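Local coordinates for protein titin (Homo sapiens, PDB 2J8O) that probably serves as a giant structural filament of the muscle sarcomere and signalling kinase, represented here by two tandem immunoglobulin I-set domains, at residues L11-V16 with G90-E95; V25-G30 with G59-L64; P34-Y39 with Y77-T82; K51-E56 with I65-T70. All blocks are in the same frame, centred on the assembly; numbering follows the deposited sequence.

Contact 1 (L11-V16 with G90-E95); sequences LRNLNV and GTASLE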
loop_
_atom_site.group_PDB
_atom_site.type_symbol
_atom_site.label_atom_id
_atom_site.label_comp_id
_atom_site.label_asym_id
_atom_site.label_seq_id
_atom_site.Cartn_x
_atom_site.Cartn_y
_atom_site.Cartn_z
ATOM N N LEU A 11 8.767 -4.563 -20.856
ATOM C CA LEU A 11 7.936 -4.086 -19.742
ATOM C C LEU A 11 8.706 -3.148 -18.827
ATOM O O LEU A 11 9.887 -3.383 -18.537
ATOM C CB LEU A 11 7.419 -5.229 -18.886
ATOM C CG LEU A 11 6.254 -6.138 -19.261
ATOM C CD1 LEU A 11 5.944 -6.937 -18.020
ATOM C CD2 LEU A 11 5.002 -5.381 -19.740
ATOM N N ARG A 12 8.047 -2.078 -18.408
ATOM C CA ARG A 12 8.591 -1.169 -17.414
ATOM C C ARG A 12 7.976 -1.443 -16.044
ATOM O O ARG A 12 6.822 -1.889 -15.943
ATOM C CB ARG A 12 8.348 0.295 -17.797
ATOM C CG ARG A 12 9.202 0.780 -18.974
ATOM C CD ARG A 12 9.047 2.278 -19.237
ATOM N NE ARG A 12 9.692 2.749 -20.481
ATOM C CZ ARG A 12 9.262 2.496 -21.727
ATOM N NH1 ARG A 12 8.178 1.730 -21.960
ATOM N NH2 ARG A 12 9.943 2.992 -22.761
ATOM N N ASN A 13 8.765 -1.189 -15.001
ATOM C CA ASN A 13 8.230 -1.044 -13.646
ATOM C C ASN A 13 7.133 0.046 -13.540
ATOM O O ASN A 13 7.122 1.015 -14.304
ATOM C CB ASN A 13 9.370 -0.767 -12.653
ATOM C CG ASN A 13 10.332 -1.961 -12.500
ATOM O OD1 ASN A 13 9.957 -3.141 -12.662
ATOM N ND2 ASN A 13 11.574 -1.651 -12.181
ATOM N N LEU A 14 6.221 -0.120 -12.592
ATOM C CA LEU A 14 5.115 0.828 -12.416
ATOM C C LEU A 14 5.001 1.336 -11.012
ATOM O O LEU A 14 5.115 0.576 -10.068
ATOM C CB LEU A 14 3.790 0.178 -12.782
ATOM C CG LEU A 14 3.543 -0.131 -14.247
ATOM C CD1 LEU A 14 2.057 -0.420 -14.424
ATOM C CD2 LEU A 14 3.984 1.052 -15.084
ATOM N N ASN A 15 4.770 2.630 -10.870
ATOM C CA ASN A 15 4.464 3.193 -9.567
ATOM C C ASN A 15 3.126 3.914 -9.657
ATOM O O ASN A 15 2.977 4.892 -10.393
ATOM C CB ASN A 15 5.597 4.090 -9.084
ATOM C CG ASN A 15 6.948 3.342 -9.009
ATOM O OD1 ASN A 15 7.491 3.120 -7.929
ATOM N ND2 ASN A 15 7.470 2.941 -10.158
ATOM N N VAL A 16 2.136 3.384 -8.948
ATOM C CA VAL A 16 0.798 3.949 -8.955
ATOM C C VAL A 16 0.276 4.190 -7.555
ATOM O O VAL A 16 0.947 3.861 -6.570
ATOM C CB VAL A 16 -0.204 3.026 -9.647
ATOM C CG1 VAL A 16 -0.025 3.069 -11.163
ATOM C CG2 VAL A 16 -0.092 1.606 -9.077
ATOM N N GLY A 90 9.666 -11.175 -20.032
ATOM C CA GLY A 90 10.107 -9.954 -19.369
ATOM C C GLY A 90 9.465 -9.793 -18.006
ATOM O O GLY A 90 8.328 -10.227 -17.777
ATOM N N THR A 91 10.200 -9.150 -17.110
ATOM C CA THR A 91 9.782 -8.973 -15.744
ATOM C C THR A 91 9.663 -7.502 -15.357
ATOM O O THR A 91 10.509 -6.682 -15.727
ATOM C CB THR A 91 10.746 -9.685 -14.850
ATOM O OG1 THR A 91 10.415 -11.075 -14.874
ATOM C CG2 THR A 91 10.651 -9.192 -13.447
ATOM N N ALA A 92 8.608 -7.188 -14.605
ATOM C CA ALA A 92 8.342 -5.838 -14.158
ATOM C C ALA A 92 7.519 -5.840 -12.863
ATOM O O ALA A 92 6.608 -6.656 -12.688
ATOM C CB ALA A 92 7.621 -5.066 -15.241
ATOM N N SER A 93 7.857 -4.925 -11.962
ATOM C CA SER A 93 7.177 -4.823 -10.692
ATOM C C SER A 93 6.213 -3.645 -10.706
ATOM O O SER A 93 6.432 -2.618 -11.376
ATOM C CB SER A 93 8.168 -4.688 -9.536
ATOM O OG SER A 93 9.099 -3.663 -9.806
ATOM N N LEU A 94 5.121 -3.843 -9.986
ATOM C CA LEU A 94 4.130 -2.818 -9.760
ATOM C C LEU A 94 4.182 -2.544 -8.266
ATOM O O LEU A 94 3.891 -3.426 -7.441
ATOM C CB LEU A 94 2.747 -3.303 -10.224
ATOM C CG LEU A 94 1.439 -2.605 -9.826
ATOM C CD1 LEU A 94 1.447 -1.153 -10.177
ATOM C CD2 LEU A 94 0.273 -3.282 -10.531
ATOM N N GLU A 95 4.639 -1.346 -7.931
ATOM C CA GLU A 95 4.684 -0.903 -6.544
ATOM C C GLU A 95 3.715 0.237 -6.318
ATOM O O GLU A 95 3.342 0.950 -7.250
ATOM C CB GLU A 95 6.092 -0.497 -6.153
ATOM C CG GLU A 95 7.049 -1.673 -6.147
ATOM C CD GLU A 95 8.497 -1.243 -6.049
ATOM O OE1 GLU A 95 8.917 -0.764 -4.962
ATOM O OE2 GLU A 95 9.214 -1.393 -7.069
#

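Contact 2 (V25-G30 with G59-L64); sequences VCKVTG and GGYHQL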
loop_
_atom_site.group_PDB
_atom_site.type_symbol
_atom_site.label_atom_id
_atom_site.label_comp_id
_atom_site.label_asym_id
_atom_site.label_seq_id
_atom_site.Cartn_x
_atom_site.Cartn_y
_atom_site.Cartn_z
ATOM N N VAL A 25 2.772 -2.462 -20.397
ATOM C CA VAL A 25 2.840 -2.544 -21.849
ATOM C C VAL A 25 4.183 -3.133 -22.286
ATOM O O VAL A 25 5.212 -2.956 -21.619
ATOM C CB VAL A 25 2.649 -1.161 -22.420
ATOM C CG1 VAL A 25 3.700 -0.229 -21.867
ATOM C CG2 VAL A 25 2.626 -1.170 -23.968
ATOM N N CYS A 26 4.175 -3.874 -23.386
ATOM C CA CYS A 26 5.397 -4.361 -23.986
ATOM C C CYS A 26 5.149 -4.421 -25.475
ATOM O O CYS A 26 4.001 -4.378 -25.890
ATOM C CB CYS A 26 5.711 -5.726 -23.432
ATOM S SG CYS A 26 4.631 -7.019 -23.990
ATOM N N LYS A 27 6.199 -4.476 -26.293
ATOM C CA LYS A 27 6.004 -4.616 -27.746
ATOM C C LYS A 27 6.762 -5.824 -28.246
ATOM O O LYS A 27 7.912 -6.023 -27.874
ATOM C CB LYS A 27 6.444 -3.371 -28.510
ATOM C CG LYS A 27 6.033 -3.370 -29.974
ATOM C CD LYS A 27 6.810 -2.277 -30.749
ATOM C CE LYS A 27 6.478 -2.304 -32.239
ATOM N NZ LYS A 27 7.100 -1.202 -33.024
ATOM N N VAL A 28 6.131 -6.609 -29.108
ATOM C CA VAL A 28 6.621 -7.940 -29.387
ATOM C C VAL A 28 6.695 -8.220 -30.871
ATOM O O VAL A 28 5.670 -8.224 -31.546
ATOM C CB VAL A 28 5.738 -8.997 -28.686
ATOM C CG1 VAL A 28 5.916 -10.386 -29.307
ATOM C CG2 VAL A 28 6.023 -9.018 -27.183
ATOM N N THR A 29 7.907 -8.445 -31.383
ATOM C CA THR A 29 8.083 -8.894 -32.760
ATOM C C THR A 29 8.383 -10.379 -32.754
ATOM O O THR A 29 8.826 -10.919 -31.745
ATOM C CB THR A 29 9.245 -8.147 -33.446
ATOM O OG1 THR A 29 10.500 -8.455 -32.796
ATOM C CG2 THR A 29 9.006 -6.633 -33.414
ATOM N N GLY A 30 8.160 -11.039 -33.888
ATOM C CA GLY A 30 8.553 -12.443 -34.086
ATOM C C GLY A 30 7.818 -13.081 -35.247
ATOM O O GLY A 30 6.736 -12.640 -35.624
ATOM N N GLY A 59 1.122 -4.454 -34.822
ATOM C CA GLY A 59 2.534 -4.147 -34.692
ATOM C C GLY A 59 3.166 -4.717 -33.441
ATOM O O GLY A 59 4.323 -4.423 -33.139
ATOM N N GLY A 60 2.412 -5.522 -32.704
ATOM C CA GLY A 60 2.964 -6.264 -31.581
ATOM C C GLY A 60 2.789 -5.648 -30.210
ATOM O O GLY A 60 3.448 -6.086 -29.256
ATOM N N TYR A 61 1.898 -4.669 -30.069
ATOM C CA TYR A 61 1.660 -4.117 -28.731
ATOM C C TYR A 61 0.703 -4.945 -27.898
ATOM O O TYR A 61 -0.343 -5.345 -28.367
ATOM C CB TYR A 61 1.207 -2.669 -28.773
ATOM C CG TYR A 61 2.201 -1.778 -29.429
ATOM C CD1 TYR A 61 2.220 -1.652 -30.813
ATOM C CD2 TYR A 61 3.151 -1.069 -28.678
ATOM C CE1 TYR A 61 3.148 -0.839 -31.439
ATOM C CE2 TYR A 61 4.082 -0.251 -29.297
ATOM C CZ TYR A 61 4.065 -0.138 -30.678
ATOM O OH TYR A 61 4.970 0.658 -31.347
ATOM N N HIS A 62 1.075 -5.154 -26.644
ATOM C CA HIS A 62 0.333 -5.963 -25.705
ATOM C C HIS A 62 0.333 -5.224 -24.402
ATOM O O HIS A 62 1.411 -4.890 -23.897
ATOM C CB HIS A 62 1.036 -7.306 -25.483
ATOM C CG HIS A 62 0.789 -8.302 -26.565
ATOM N ND1 HIS A 62 1.302 -8.163 -27.835
ATOM C CD2 HIS A 62 0.070 -9.441 -26.573
ATOM C CE1 HIS A 62 0.928 -9.188 -28.574
ATOM N NE2 HIS A 62 0.167 -9.972 -27.835
ATOM N N GLN A 63 -0.860 -4.957 -23.865
ATOM C CA GLN A 63 -0.972 -4.443 -22.504
ATOM C C GLN A 63 -1.874 -5.272 -21.634
ATOM O O GLN A 63 -2.854 -5.896 -22.101
ATOM C CB GLN A 63 -1.376 -2.966 -22.414
ATOM C CG GLN A 63 -2.377 -2.514 -23.413
ATOM C CD GLN A 63 -2.773 -1.059 -23.261
ATOM O OE1 GLN A 63 -1.937 -0.154 -23.086
ATOM N NE2 GLN A 63 -4.077 -0.822 -23.342
ATOM N N LEU A 64 -1.500 -5.291 -20.365
ATOM C CA LEU A 64 -2.307 -5.854 -19.331
ATOM C C LEU A 64 -2.732 -4.636 -18.547
ATOM O O LEU A 64 -1.888 -3.827 -18.114
ATOM C CB LEU A 64 -1.469 -6.800 -18.460
ATOM C CG LEU A 64 -2.022 -7.306 -17.126
ATOM C CD1 LEU A 64 -3.270 -8.188 -17.298
ATOM C CD2 LEU A 64 -0.961 -8.073 -16.366
#

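Contact 3 (P34-Y39 with Y77-T82); sequences PIVKWY and YQVRAT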
loop_
_atom_site.group_PDB
_atom_site.type_symbol
_atom_site.label_atom_id
_atom_site.label_comp_id
_atom_site.label_asym_id
_atom_site.label_seq_id
_atom_site.Cartn_x
_atom_site.Cartn_y
_atom_site.Cartn_z
ATOM N N PRO A 34 4.179 -14.237 -32.165
ATOM C CA PRO A 34 4.244 -14.799 -30.821
ATOM C C PRO A 34 2.907 -14.805 -30.055
ATOM O O PRO A 34 2.121 -13.853 -30.150
ATOM C CB PRO A 34 5.276 -13.914 -30.125
ATOM C CG PRO A 34 6.078 -13.312 -31.235
ATOM C CD PRO A 34 5.154 -13.153 -32.382
ATOM N N ILE A 35 2.668 -15.896 -29.321
ATOM C CA ILE A 35 1.594 -15.982 -28.356
ATOM C C ILE A 35 2.073 -15.341 -27.066
ATOM O O ILE A 35 3.154 -15.663 -26.564
ATOM C CB ILE A 35 1.161 -17.438 -28.069
ATOM C CG1 ILE A 35 1.056 -18.266 -29.359
ATOM C CG2 ILE A 35 -0.190 -17.474 -27.296
ATOM C CD1 ILE A 35 0.265 -17.597 -30.490
ATOM N N VAL A 36 1.245 -14.451 -26.507
ATOM C CA VAL A 36 1.653 -13.718 -25.332
ATOM C C VAL A 36 0.748 -14.079 -24.170
ATOM O O VAL A 36 -0.497 -14.096 -24.295
ATOM C CB VAL A 36 1.682 -12.194 -25.595
ATOM C CG1 VAL A 36 2.081 -11.412 -24.349
ATOM C CG2 VAL A 36 2.650 -11.871 -26.717
ATOM N N LYS A 37 1.354 -14.379 -23.027
ATOM C CA LYS A 37 0.570 -14.678 -21.845
ATOM C C LYS A 37 1.127 -13.878 -20.713
ATOM O O LYS A 37 2.282 -13.487 -20.727
ATOM C CB LYS A 37 0.574 -16.187 -21.516
ATOM C CG LYS A 37 -0.154 -17.041 -22.531
ATOM C CD LYS A 37 0.046 -18.561 -22.319
ATOM C CE LYS A 37 -0.761 -19.362 -23.359
ATOM N NZ LYS A 37 -0.709 -20.887 -23.192
ATOM N N TRP A 38 0.282 -13.622 -19.726
ATOM C CA TRP A 38 0.674 -12.794 -18.595
ATOM C C TRP A 38 0.651 -13.619 -17.324
ATOM O O TRP A 38 -0.075 -14.617 -17.249
ATOM C CB TRP A 38 -0.246 -11.619 -18.506
ATOM C CG TRP A 38 -0.156 -10.689 -19.668
ATOM C CD1 TRP A 38 -0.804 -10.797 -20.875
ATOM C CD2 TRP A 38 0.595 -9.473 -19.721
ATOM N NE1 TRP A 38 -0.488 -9.718 -21.671
ATOM C CE2 TRP A 38 0.356 -8.887 -20.976
ATOM C CE3 TRP A 38 1.462 -8.833 -18.833
ATOM C CZ2 TRP A 38 0.955 -7.686 -21.362
ATOM C CZ3 TRP A 38 2.054 -7.638 -19.221
ATOM C CH2 TRP A 38 1.795 -7.082 -20.467
ATOM N N TYR A 39 1.491 -13.252 -16.359
ATOM C CA TYR A 39 1.672 -14.069 -15.159
ATOM C C TYR A 39 1.929 -13.177 -13.970
ATOM O O TYR A 39 2.341 -12.027 -14.128
ATOM C CB TYR A 39 2.826 -15.083 -15.289
ATOM C CG TYR A 39 2.689 -16.078 -16.411
ATOM C CD1 TYR A 39 3.119 -15.761 -17.695
ATOM C CD2 TYR A 39 2.145 -17.340 -16.191
ATOM C CE1 TYR A 39 3.015 -16.666 -18.737
ATOM C CE2 TYR A 39 2.023 -18.254 -17.240
ATOM C CZ TYR A 39 2.467 -17.897 -18.515
ATOM O OH TYR A 39 2.364 -18.771 -19.577
ATOM N N TYR A 77 5.359 -8.864 -12.027
ATOM C CA TYR A 77 4.611 -9.481 -13.109
ATOM C C TYR A 77 5.589 -10.011 -14.163
ATOM O O TYR A 77 6.689 -9.479 -14.331
ATOM C CB TYR A 77 3.590 -8.498 -13.703
ATOM C CG TYR A 77 2.484 -8.149 -12.729
ATOM C CD1 TYR A 77 2.700 -7.230 -11.698
ATOM C CD2 TYR A 77 1.217 -8.732 -12.836
ATOM C CE1 TYR A 77 1.706 -6.906 -10.811
ATOM C CE2 TYR A 77 0.210 -8.421 -11.941
ATOM C CZ TYR A 77 0.455 -7.502 -10.927
ATOM O OH TYR A 77 -0.532 -7.173 -10.008
ATOM N N GLN A 78 5.192 -11.078 -14.838
ATOM C CA GLN A 78 6.034 -11.744 -15.831
ATOM C C GLN A 78 5.180 -11.743 -17.081
ATOM O O GLN A 78 3.962 -11.918 -16.996
ATOM C CB GLN A 78 6.375 -13.183 -15.386
ATOM C CG GLN A 78 7.309 -13.962 -16.355
ATOM C CD GLN A 78 7.324 -15.518 -16.186
ATOM O OE1 GLN A 78 6.976 -16.057 -15.128
ATOM N NE2 GLN A 78 7.731 -16.226 -17.249
ATOM N N VAL A 79 5.798 -11.480 -18.224
ATOM C CA VAL A 79 5.162 -11.699 -19.510
ATOM C C VAL A 79 6.050 -12.604 -20.376
ATOM O O VAL A 79 7.284 -12.630 -20.215
ATOM C CB VAL A 79 4.882 -10.401 -20.222
ATOM C CG1 VAL A 79 6.170 -9.722 -20.645
ATOM C CG2 VAL A 79 4.013 -10.651 -21.434
ATOM N N ARG A 80 5.422 -13.317 -21.300
ATOM C CA ARG A 80 6.078 -14.384 -22.038
ATOM C C ARG A 80 5.531 -14.435 -23.460
ATOM O O ARG A 80 4.314 -14.356 -23.672
ATOM C CB ARG A 80 5.872 -15.712 -21.310
ATOM C CG ARG A 80 6.541 -16.934 -21.922
ATOM C CD ARG A 80 7.015 -17.857 -20.793
ATOM N NE ARG A 80 7.747 -19.034 -21.267
ATOM C CZ ARG A 80 7.250 -20.276 -21.281
ATOM N NH1 ARG A 80 6.006 -20.503 -20.843
ATOM N NH2 ARG A 80 7.986 -21.298 -21.728
ATOM N N ALA A 81 6.439 -14.502 -24.430
ATOM C CA ALA A 81 6.055 -14.569 -25.820
ATOM C C ALA A 81 6.720 -15.790 -26.392
ATOM O O ALA A 81 7.907 -16.029 -26.150
ATOM C CB ALA A 81 6.482 -13.340 -26.542
ATOM N N THR A 82 5.954 -16.580 -27.127
ATOM C CA THR A 82 6.418 -17.869 -27.575
ATOM C C THR A 82 5.934 -18.113 -28.979
ATOM O O THR A 82 4.771 -17.845 -29.280
ATOM C CB THR A 82 5.840 -18.996 -26.708
ATOM O OG1 THR A 82 6.073 -18.717 -25.321
ATOM C CG2 THR A 82 6.486 -20.366 -27.097
#

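Contact 4 (K51-E56 with I65-T70); sequences KYRIQE and IIASVT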
loop_
_atom_site.group_PDB
_atom_site.type_symbol
_atom_site.label_atom_id
_atom_site.label_comp_id
_atom_site.label_asym_id
_atom_site.label_seq_id
_atom_site.Cartn_x
_atom_site.Cartn_y
_atom_site.Cartn_z
ATOM N N LYS A 51 -11.020 -7.205 -13.251
ATOM C CA LYS A 51 -9.773 -6.886 -12.557
ATOM C C LYS A 51 -8.614 -6.803 -13.523
ATOM O O LYS A 51 -7.760 -5.921 -13.399
ATOM C CB LYS A 51 -9.487 -7.936 -11.490
ATOM C CG LYS A 51 -8.256 -7.675 -10.657
ATOM C CD LYS A 51 -8.379 -6.375 -9.873
ATOM C CE LYS A 51 -7.453 -6.408 -8.699
ATOM N NZ LYS A 51 -7.183 -5.058 -8.166
ATOM N N TYR A 52 -8.600 -7.713 -14.492
ATOM C CA TYR A 52 -7.548 -7.781 -15.488
ATOM C C TYR A 52 -8.139 -7.696 -16.888
ATOM O O TYR A 52 -9.084 -8.438 -17.231
ATOM C CB TYR A 52 -6.758 -9.095 -15.371
ATOM C CG TYR A 52 -6.123 -9.380 -14.022
ATOM C CD1 TYR A 52 -6.535 -10.482 -13.244
ATOM C CD2 TYR A 52 -5.092 -8.595 -13.536
ATOM C CE1 TYR A 52 -5.935 -10.770 -12.009
ATOM C CE2 TYR A 52 -4.491 -8.865 -12.310
ATOM C CZ TYR A 52 -4.917 -9.949 -11.548
ATOM O OH TYR A 52 -4.321 -10.188 -10.324
ATOM N N ARG A 53 -7.563 -6.815 -17.706
ATOM C CA ARG A 53 -7.932 -6.753 -19.124
ATOM C C ARG A 53 -6.696 -6.807 -19.996
ATOM O O ARG A 53 -5.679 -6.227 -19.677
ATOM C CB ARG A 53 -8.696 -5.475 -19.479
ATOM C CG ARG A 53 -9.961 -5.198 -18.701
ATOM C CD ARG A 53 -10.510 -3.886 -19.224
ATOM N NE ARG A 53 -10.681 -2.891 -18.164
ATOM C CZ ARG A 53 -10.409 -1.591 -18.297
ATOM N NH1 ARG A 53 -9.923 -1.097 -19.442
ATOM N NH2 ARG A 53 -10.629 -0.774 -17.269
ATOM N N ILE A 54 -6.829 -7.478 -21.124
ATOM C CA ILE A 54 -5.735 -7.643 -22.038
ATOM C C ILE A 54 -6.094 -6.977 -23.348
ATOM O O ILE A 54 -7.093 -7.304 -23.962
ATOM C CB ILE A 54 -5.390 -9.164 -22.222
ATOM C CG1 ILE A 54 -4.704 -9.707 -20.962
ATOM C CG2 ILE A 54 -4.562 -9.435 -23.501
ATOM C CD1 ILE A 54 -4.997 -11.153 -20.723
ATOM N N GLN A 55 -5.246 -6.046 -23.763
ATOM C CA GLN A 55 -5.386 -5.380 -25.048
ATOM C C GLN A 55 -4.216 -5.667 -25.990
ATOM O O GLN A 55 -3.041 -5.619 -25.599
ATOM C CB GLN A 55 -5.510 -3.882 -24.841
ATOM C CG GLN A 55 -6.799 -3.471 -24.121
ATOM C CD GLN A 55 -6.973 -1.991 -24.123
ATOM O OE1 GLN A 55 -6.850 -1.360 -23.099
ATOM N NE2 GLN A 55 -7.206 -1.414 -25.297
ATOM N N GLU A 56 -4.550 -5.903 -27.245
ATOM C CA GLU A 56 -3.547 -6.081 -28.278
ATOM C C GLU A 56 -3.749 -5.076 -29.422
ATOM O O GLU A 56 -4.885 -4.830 -29.825
ATOM C CB GLU A 56 -3.676 -7.498 -28.806
ATOM C CG GLU A 56 -2.540 -7.956 -29.618
ATOM C CD GLU A 56 -2.595 -9.451 -29.863
ATOM O OE1 GLU A 56 -3.339 -10.159 -29.132
ATOM O OE2 GLU A 56 -1.882 -9.903 -30.784
ATOM N N ILE A 65 -4.033 -4.460 -18.410
ATOM C CA ILE A 65 -4.549 -3.407 -17.557
ATOM C C ILE A 65 -5.027 -4.085 -16.306
ATOM O O ILE A 65 -5.821 -5.024 -16.372
ATOM C CB ILE A 65 -5.705 -2.673 -18.214
ATOM C CG1 ILE A 65 -5.241 -2.020 -19.525
ATOM C CG2 ILE A 65 -6.338 -1.664 -17.240
ATOM C CD1 ILE A 65 -6.283 -1.100 -20.152
ATOM N N ILE A 66 -4.514 -3.642 -15.169
ATOM C CA ILE A 66 -4.960 -4.151 -13.887
ATOM C C ILE A 66 -5.824 -3.072 -13.253
ATOM O O ILE A 66 -5.300 -2.038 -12.844
ATOM C CB ILE A 66 -3.768 -4.446 -12.986
ATOM C CG1 ILE A 66 -2.859 -5.486 -13.650
ATOM C CG2 ILE A 66 -4.198 -4.902 -11.587
ATOM C CD1 ILE A 66 -1.475 -5.351 -13.212
ATOM N N ALA A 67 -7.131 -3.291 -13.165
ATOM C CA ALA A 67 -8.008 -2.208 -12.638
ATOM C C ALA A 67 -8.087 -2.143 -11.120
ATOM O O ALA A 67 -8.007 -3.155 -10.447
ATOM C CB ALA A 67 -9.406 -2.290 -13.234
ATOM N N SER A 68 -8.255 -0.939 -10.590
ATOM C CA SER A 68 -8.498 -0.722 -9.153
ATOM C C SER A 68 -7.433 -1.389 -8.274
ATOM O O SER A 68 -7.726 -2.271 -7.459
ATOM C CB SER A 68 -9.920 -1.159 -8.753
ATOM O OG SER A 68 -10.168 -0.905 -7.372
ATOM N N VAL A 69 -6.202 -0.917 -8.451
ATOM C CA VAL A 69 -5.028 -1.432 -7.756
ATOM C C VAL A 69 -5.206 -1.436 -6.251
ATOM O O VAL A 69 -5.383 -0.396 -5.618
ATOM C CB VAL A 69 -3.737 -0.640 -8.128
ATOM C CG1 VAL A 69 -2.583 -0.981 -7.167
ATOM C CG2 VAL A 69 -3.330 -0.948 -9.555
ATOM N N THR A 70 -5.189 -2.636 -5.700
ATOM C CA THR A 70 -4.979 -2.856 -4.281
ATOM C C THR A 70 -3.516 -3.260 -4.117
ATOM O O THR A 70 -2.807 -3.501 -5.113
ATOM C CB THR A 70 -5.901 -3.957 -3.739
ATOM O OG1 THR A 70 -5.823 -3.958 -2.320
ATOM C CG2 THR A 70 -5.483 -5.326 -4.240
#

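Contact 1 (L11-V16 with G90-E95)
Asn13 and Ser93 show how a side chain can take over the job of a strand's backbone. The carboxamide OD1 of Asn13 accepts the backbone N of Ser93 at 2.8 Å, along a nearly straight line (176° at the hydrogen) though somewhat tilted from the carboxamide plane. A second, weak bond joins Ser93 OG to the same Asn13 OD1 at 3.0 Å. A chi1 of 51° sets OG between the backbone N and the carbonyl carbon, near enough to the N-H for both donors to reach one oxygen.

From the next residue onward the main chain takes over as a parallel ladder: Leu14 N bonds to Ser93 O at 2.8 Å, Leu14 O receives Glu95 N at 2.9 Å, and Val16 N follows with a longer bond to Glu95 O. Turned to the other face is the apolar half. The Leu94 branch stands anti to the backbone N (chi1 165°), carrying CD1 across to the edge strand, where it meets Val16 CG2 at 3.3 Å, a close approach, and Leu14 CB at 3.7 Å. Farther back, the Ala92 methyl lies against Arg12 O, with its CB 3.7 Å from Leu11 CB. Leu11 and Leu14 continue inward onto strand 22-31.

This is the A'-to-G pairing of I-set domains, the parallel edge of the sandwich. Its chemistry is two-sided: leucines and a valine pack on the inner side, while Asn13 starts the ladder where the chain is not yet a strand, its one oxygen taking the N-H of Ser93 firmly and the hydroxyl weakly.

Contact 2 (V25-G30 with G59-L64)
Lys27 lies across the face of the Tyr61 ring, its aliphatic chain serving as a lid. CG is anti to the backbone N (chi1 -170°) and the chain runs fully extended beyond it, so successive carbons step across the aromatic plane: CG stands 3.8 Å from the ring centroid in a CH-pi contact, and CD lies 3.5 Å from Tyr61 CZ. At the tip, NZ makes only a weak bond to Tyr61 OH, at 3.3 Å.

The opposite face is the buried one. Cys26 and His62 form a hydrogen-bonded antiparallel pair, and Cys26 SG packs 3.9 Å from His62 CB. The tight spot is the backbone beside it, where Gly60 O takes two donors: Val28 N at 2.7 Å, from above the carbonyl plane, and, weakly, His62 ND1, with the oxygen in the imidazole plane. Gly60 fits here because any CB would collide with Val28 O. Gly60 and Tyr61 face Phe57 in a G1 beta bulge.

Packing thins out at Val25 and Gln63, which share the Lys27 face at the partly exposed side; Val25 CB is 4.4 Å from Gln63 CB. Gln63 NE2 turns to a weak bond with Gln55 OE1. With an alanine in place of Tyr61, the lysine chain would probably lose its aromatic floor and NZ its hydroxyl partner, free to swing into solvent.

This pairing of the B and E strands thus spends its polar bonds mainly on the backbone, with Gly60 O holding one donor firmly and one weakly, while the outer face relies on a lysine whose carbons, more than its charge, make the contact.

Contact 3 (P34-Y39 with Y77-T82)
Trp38 and Val79 lie side by side, with Val79 CG2 set over the centre of the indole six-membered ring, 3.9 Å from its centroid and 7° off the normal. That methyl also meets Val36 CG1 at 3.6 Å, so one valine branch fills the corner between two neighbours. Were Trp38 cut back to an alanine, this methyl would probably face a gap in the core.

The other face is followed through Tyr39. Its CB rests 4.0 Å from Gln78 CB; a chi1 of -60° then sends the ring along the facing strand. CD1 is 4.0 Å from Gln78 O, which lies at the ring edge. CE1 comes 4.0 Å from Arg80 CB, and OH ends at the edge of the Arg80 guanidinium, whose plane is turned 55° from the ring.

Six backbone bonds hold the antiparallel pair, from Ile35-Thr82 through Lys37-Arg80 to Tyr39-Gln78. Tyr77 OH bonds to Asp73 O, the tyrosine corner of immunoglobulin domains, and Val79 stands where many relatives carry the second disulfide cysteine. These are the C and F strands: strand 43-45 flanks the first, strand 86-102 the second, and across the sandwich Trp38 faces strands 22-31 and 61-66.

Contact 4 (K51-E56 with I65-T70)
The segments 51-56 and 65-70 run antiparallel, 160° apart from end to end, and are joined by three backbone bonds: Ala67 N to Lys51 O at 2.7 Å and a reciprocal pair between Arg53 and Ile65.

Lys51 reaches back to the partner by its tip. Its CB points away from the partner, but a bend at chi2 (62°) swings the chain round until NZ bonds to Ala67 O at 3.1 Å, in the plane of that carbonyl. NZ also lies 2.9 Å from Ser68 O and forms a salt bridge with Asp73, which in turn accepts Thr70 N, so Asp73 links the lysine tip with the backbone of Thr70, after the strand. Lys51 CG lies over one face of the Tyr52 ring.

The two strands are the D-E hairpin of the I-set sandwich, with 52-57 at the outer edge of the sheet that also holds strands 22-31 and 3-7.

Inward, Tyr52 and Ile66 point the same way, and Ile66 CG1 touches the edge of the ring 3.8 Å from Tyr52 CD2. Ile66 goes on to Leu24, the ring to Leu64. On the other face Arg53, bent at chi3, spreads its guanidinium so that Ile65 CG2 sits 4.1 Å above its plane, over the centre, and NH1 approaches Ile65 CD1 at 3.7 Å. Gln55 lies along the same face beside Ile65, its OE1 weakly bonded to Gln63 NE2.

How the contacts relate
From the N terminus, the chain enters contact 1 first and returns to it last, so 11-16 with 90-95 closes the widest loop and encloses the other three. Contacts 2 and 3 cross: 25-30 and 34-39 come in turn, then 59-64 and 77-82. Contact 4 lies wholly within the loop of contact 3 but crosses contact 2, sharing strand 61-66 with it. Contacts 2 and 4 build one sheet, contacts 1 and 3 the other, joined where Ala92 and Gly90 pair with Tyr77 and Val79. Between the sheets, Leu11 on Cys26, Leu64 on Trp38, His62 on Val36, and Leu94 and Tyr77 on Ile66 tie the sandwich together.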